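Side-chain contact in dust mite allergen (Dermatophagoides pteronyssinus, PDB 4ZCE), which is a peritrophin-like major allergen that binds human IgE but does not bind chitin in vitro, despite its chitin-binding type-2 domain: residues R41-E44 with D45-T48. Sequence-based numbering, arbitrary orientation.
Sequences RWNE and DEET
N43 and T48 face each other as an antiparallel hydrogen-bonded pair at the turn of the small C-terminal hairpin, whose strands are 42-43 and 48-49, within the region important for IgE binding. N43 N reaches T48 O at 2.8 Å, while the return bond from T48 N to N43 O is weak at 3.4 Å. E47 shares the place opposite N43 with T48, which makes a G1 beta bulge; E47, the first bulge residue, has the left-handed backbone (phi 50°) that such a bulge calls for. E47 N also bonds weakly to E44 O.

The N43 side chain, on the same face of the hairpin as T48, uses both ends of its amide. Its CG stands anti to the backbone N (chi1 174°), which carries OD1 over to E46 N at 3.2 Å. That N-H is shared with N43 O; neither bond is straight, and in both the donor lies above the carbonyl plane. ND2 meets E46 OE2 at 3.2 Å from above the carboxylate, the two planes being nearly perpendicular, and bonds T50 OG1 as well.

The W42 indole packs against the backbone of E47 and T48. T48 O sits over one face near the rim, 3.3 Å from CE3, and CH2 comes equally close to E47 C. The ring also stacks with F23, tying the hairpin to the three-stranded sheet of this peritrophin-A domain.

A water bridges E44 O and, weakly, E47 OE2, and E47 O bonds S27 OG of the second subunit. N43 makes five bonds to E46 and T48, three through its backbone (one of them weak) and two through its amide, consistent with an acidic, largely exposed turn braced by this one residue.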
loop_
_atom_site.group_PDB
_atom_site.type_symbol
_atom_site.label_atom_id
_atom_site.label_comp_id
_atom_site.label_asym_id
_atom_site.label_seq_id
_atom_site.Cartn_x
_atom_site.Cartn_y
_atom_site.Cartn_z
ATOM N N ARG A 41 -2.391 -7.804 -0.660
ATOM C CA ARG A 41 -1.472 -8.276 -1.686
ATOM C C ARG A 41 -1.436 -7.283 -2.839
ATOM O O ARG A 41 -2.415 -6.591 -3.104
ATOM C CB ARG A 41 -1.911 -9.657 -2.190
ATOM C CG ARG A 41 -1.574 -10.796 -1.239
ATOM C CD ARG A 41 -2.061 -12.150 -1.752
ATOM N NE ARG A 41 -1.723 -13.225 -0.814
ATOM C CZ ARG A 41 -1.407 -14.471 -1.166
ATOM N NH1 ARG A 41 -1.374 -14.830 -2.445
ATOM N NH2 ARG A 41 -1.107 -15.358 -0.230
ATOM N N TRP A 42 -0.300 -7.225 -3.534
ATOM C CA TRP A 42 -0.114 -6.261 -4.605
ATOM C C TRP A 42 -1.008 -6.617 -5.765
ATOM O O TRP A 42 -1.077 -7.779 -6.165
ATOM C CB TRP A 42 1.332 -6.240 -5.079
ATOM C CG TRP A 42 1.525 -5.230 -6.134
ATOM C CD1 TRP A 42 1.796 -5.455 -7.445
ATOM C CD2 TRP A 42 1.400 -3.812 -5.984
ATOM N NE1 TRP A 42 1.866 -4.263 -8.127
ATOM C CE2 TRP A 42 1.634 -3.237 -7.247
ATOM C CE3 TRP A 42 1.129 -2.974 -4.900
ATOM C CZ2 TRP A 42 1.597 -1.872 -7.455
ATOM C CZ3 TRP A 42 1.103 -1.624 -5.108
ATOM C CH2 TRP A 42 1.342 -1.081 -6.375
ATOM N N ASN A 43 -1.709 -5.613 -6.271
ATOM C CA ASN A 43 -2.635 -5.742 -7.393
ATOM C C ASN A 43 -2.061 -4.928 -8.552
ATOM O O ASN A 43 -2.155 -3.699 -8.573
ATOM C CB ASN A 43 -4.015 -5.236 -6.942
ATOM C CG ASN A 43 -5.051 -5.189 -8.066
ATOM O OD1 ASN A 43 -4.733 -5.299 -9.245
ATOM N ND2 ASN A 43 -6.305 -4.997 -7.689
ATOM N N GLU A 44 -1.412 -5.618 -9.488
ATOM C CA GLU A 44 -0.711 -4.974 -10.599
ATOM C C GLU A 44 -1.633 -4.099 -11.433
ATOM O O GLU A 44 -1.267 -3.003 -11.860
ATOM C CB GLU A 44 -0.130 -6.051 -11.520
ATOM C CG GLU A 44 1.013 -6.809 -10.908
ATOM C CD GLU A 44 1.747 -7.689 -11.910
ATOM O OE1 GLU A 44 1.737 -8.925 -11.719
ATOM O OE2 GLU A 44 2.348 -7.144 -12.864
ATOM N N ASP A 45 -2.829 -4.613 -11.678
ATOM C CA ASP A 45 -3.744 -3.957 -12.596
ATOM C C ASP A 45 -4.144 -2.595 -12.055
ATOM O O ASP A 45 -4.368 -1.650 -12.818
ATOM C CB ASP A 45 -4.990 -4.808 -12.791
ATOM C CG ASP A 45 -4.756 -6.009 -13.700
ATOM O OD1 ASP A 45 -3.692 -6.067 -14.345
ATOM O OD2 ASP A 45 -5.648 -6.883 -13.772
ATOM N N GLU A 46 -4.220 -2.495 -10.733
ATOM C CA GLU A 46 -4.697 -1.275 -10.091
ATOM C C GLU A 46 -3.629 -0.489 -9.371
ATOM O O GLU A 46 -3.919 0.558 -8.787
ATOM C CB GLU A 46 -5.839 -1.629 -9.167
ATOM C CG GLU A 46 -6.929 -2.295 -9.960
ATOM C CD GLU A 46 -8.237 -2.365 -9.235
ATOM O OE1 GLU A 46 -8.748 -1.300 -8.829
ATOM O OE2 GLU A 46 -8.760 -3.491 -9.087
ATOM N N GLU A 47 -2.395 -0.978 -9.444
ATOM C CA GLU A 47 -1.267 -0.290 -8.848
ATOM C C GLU A 47 -1.607 0.074 -7.422
ATOM O O GLU A 47 -1.420 1.203 -6.975
ATOM C CB GLU A 47 -0.871 0.925 -9.691
ATOM C CG GLU A 47 -0.267 0.487 -11.015
ATOM C CD GLU A 47 0.402 1.599 -11.795
ATOM O OE1 GLU A 47 0.253 2.779 -11.420
ATOM O OE2 GLU A 47 1.088 1.277 -12.792
ATOM N N THR A 48 -2.123 -0.917 -6.704
ATOM C CA THR A 48 -2.393 -0.745 -5.283
ATOM C C THR A 48 -2.334 -2.082 -4.536
ATOM O O THR A 48 -2.184 -3.150 -5.141
ATOM C CB THR A 48 -3.735 -0.046 -5.047
ATOM O OG1 THR A 48 -3.780 0.414 -3.692
ATOM C CG2 THR A 48 -4.905 -0.996 -5.278
HETATM O O HOH W 1 -0.516 -1.525 -13.967
#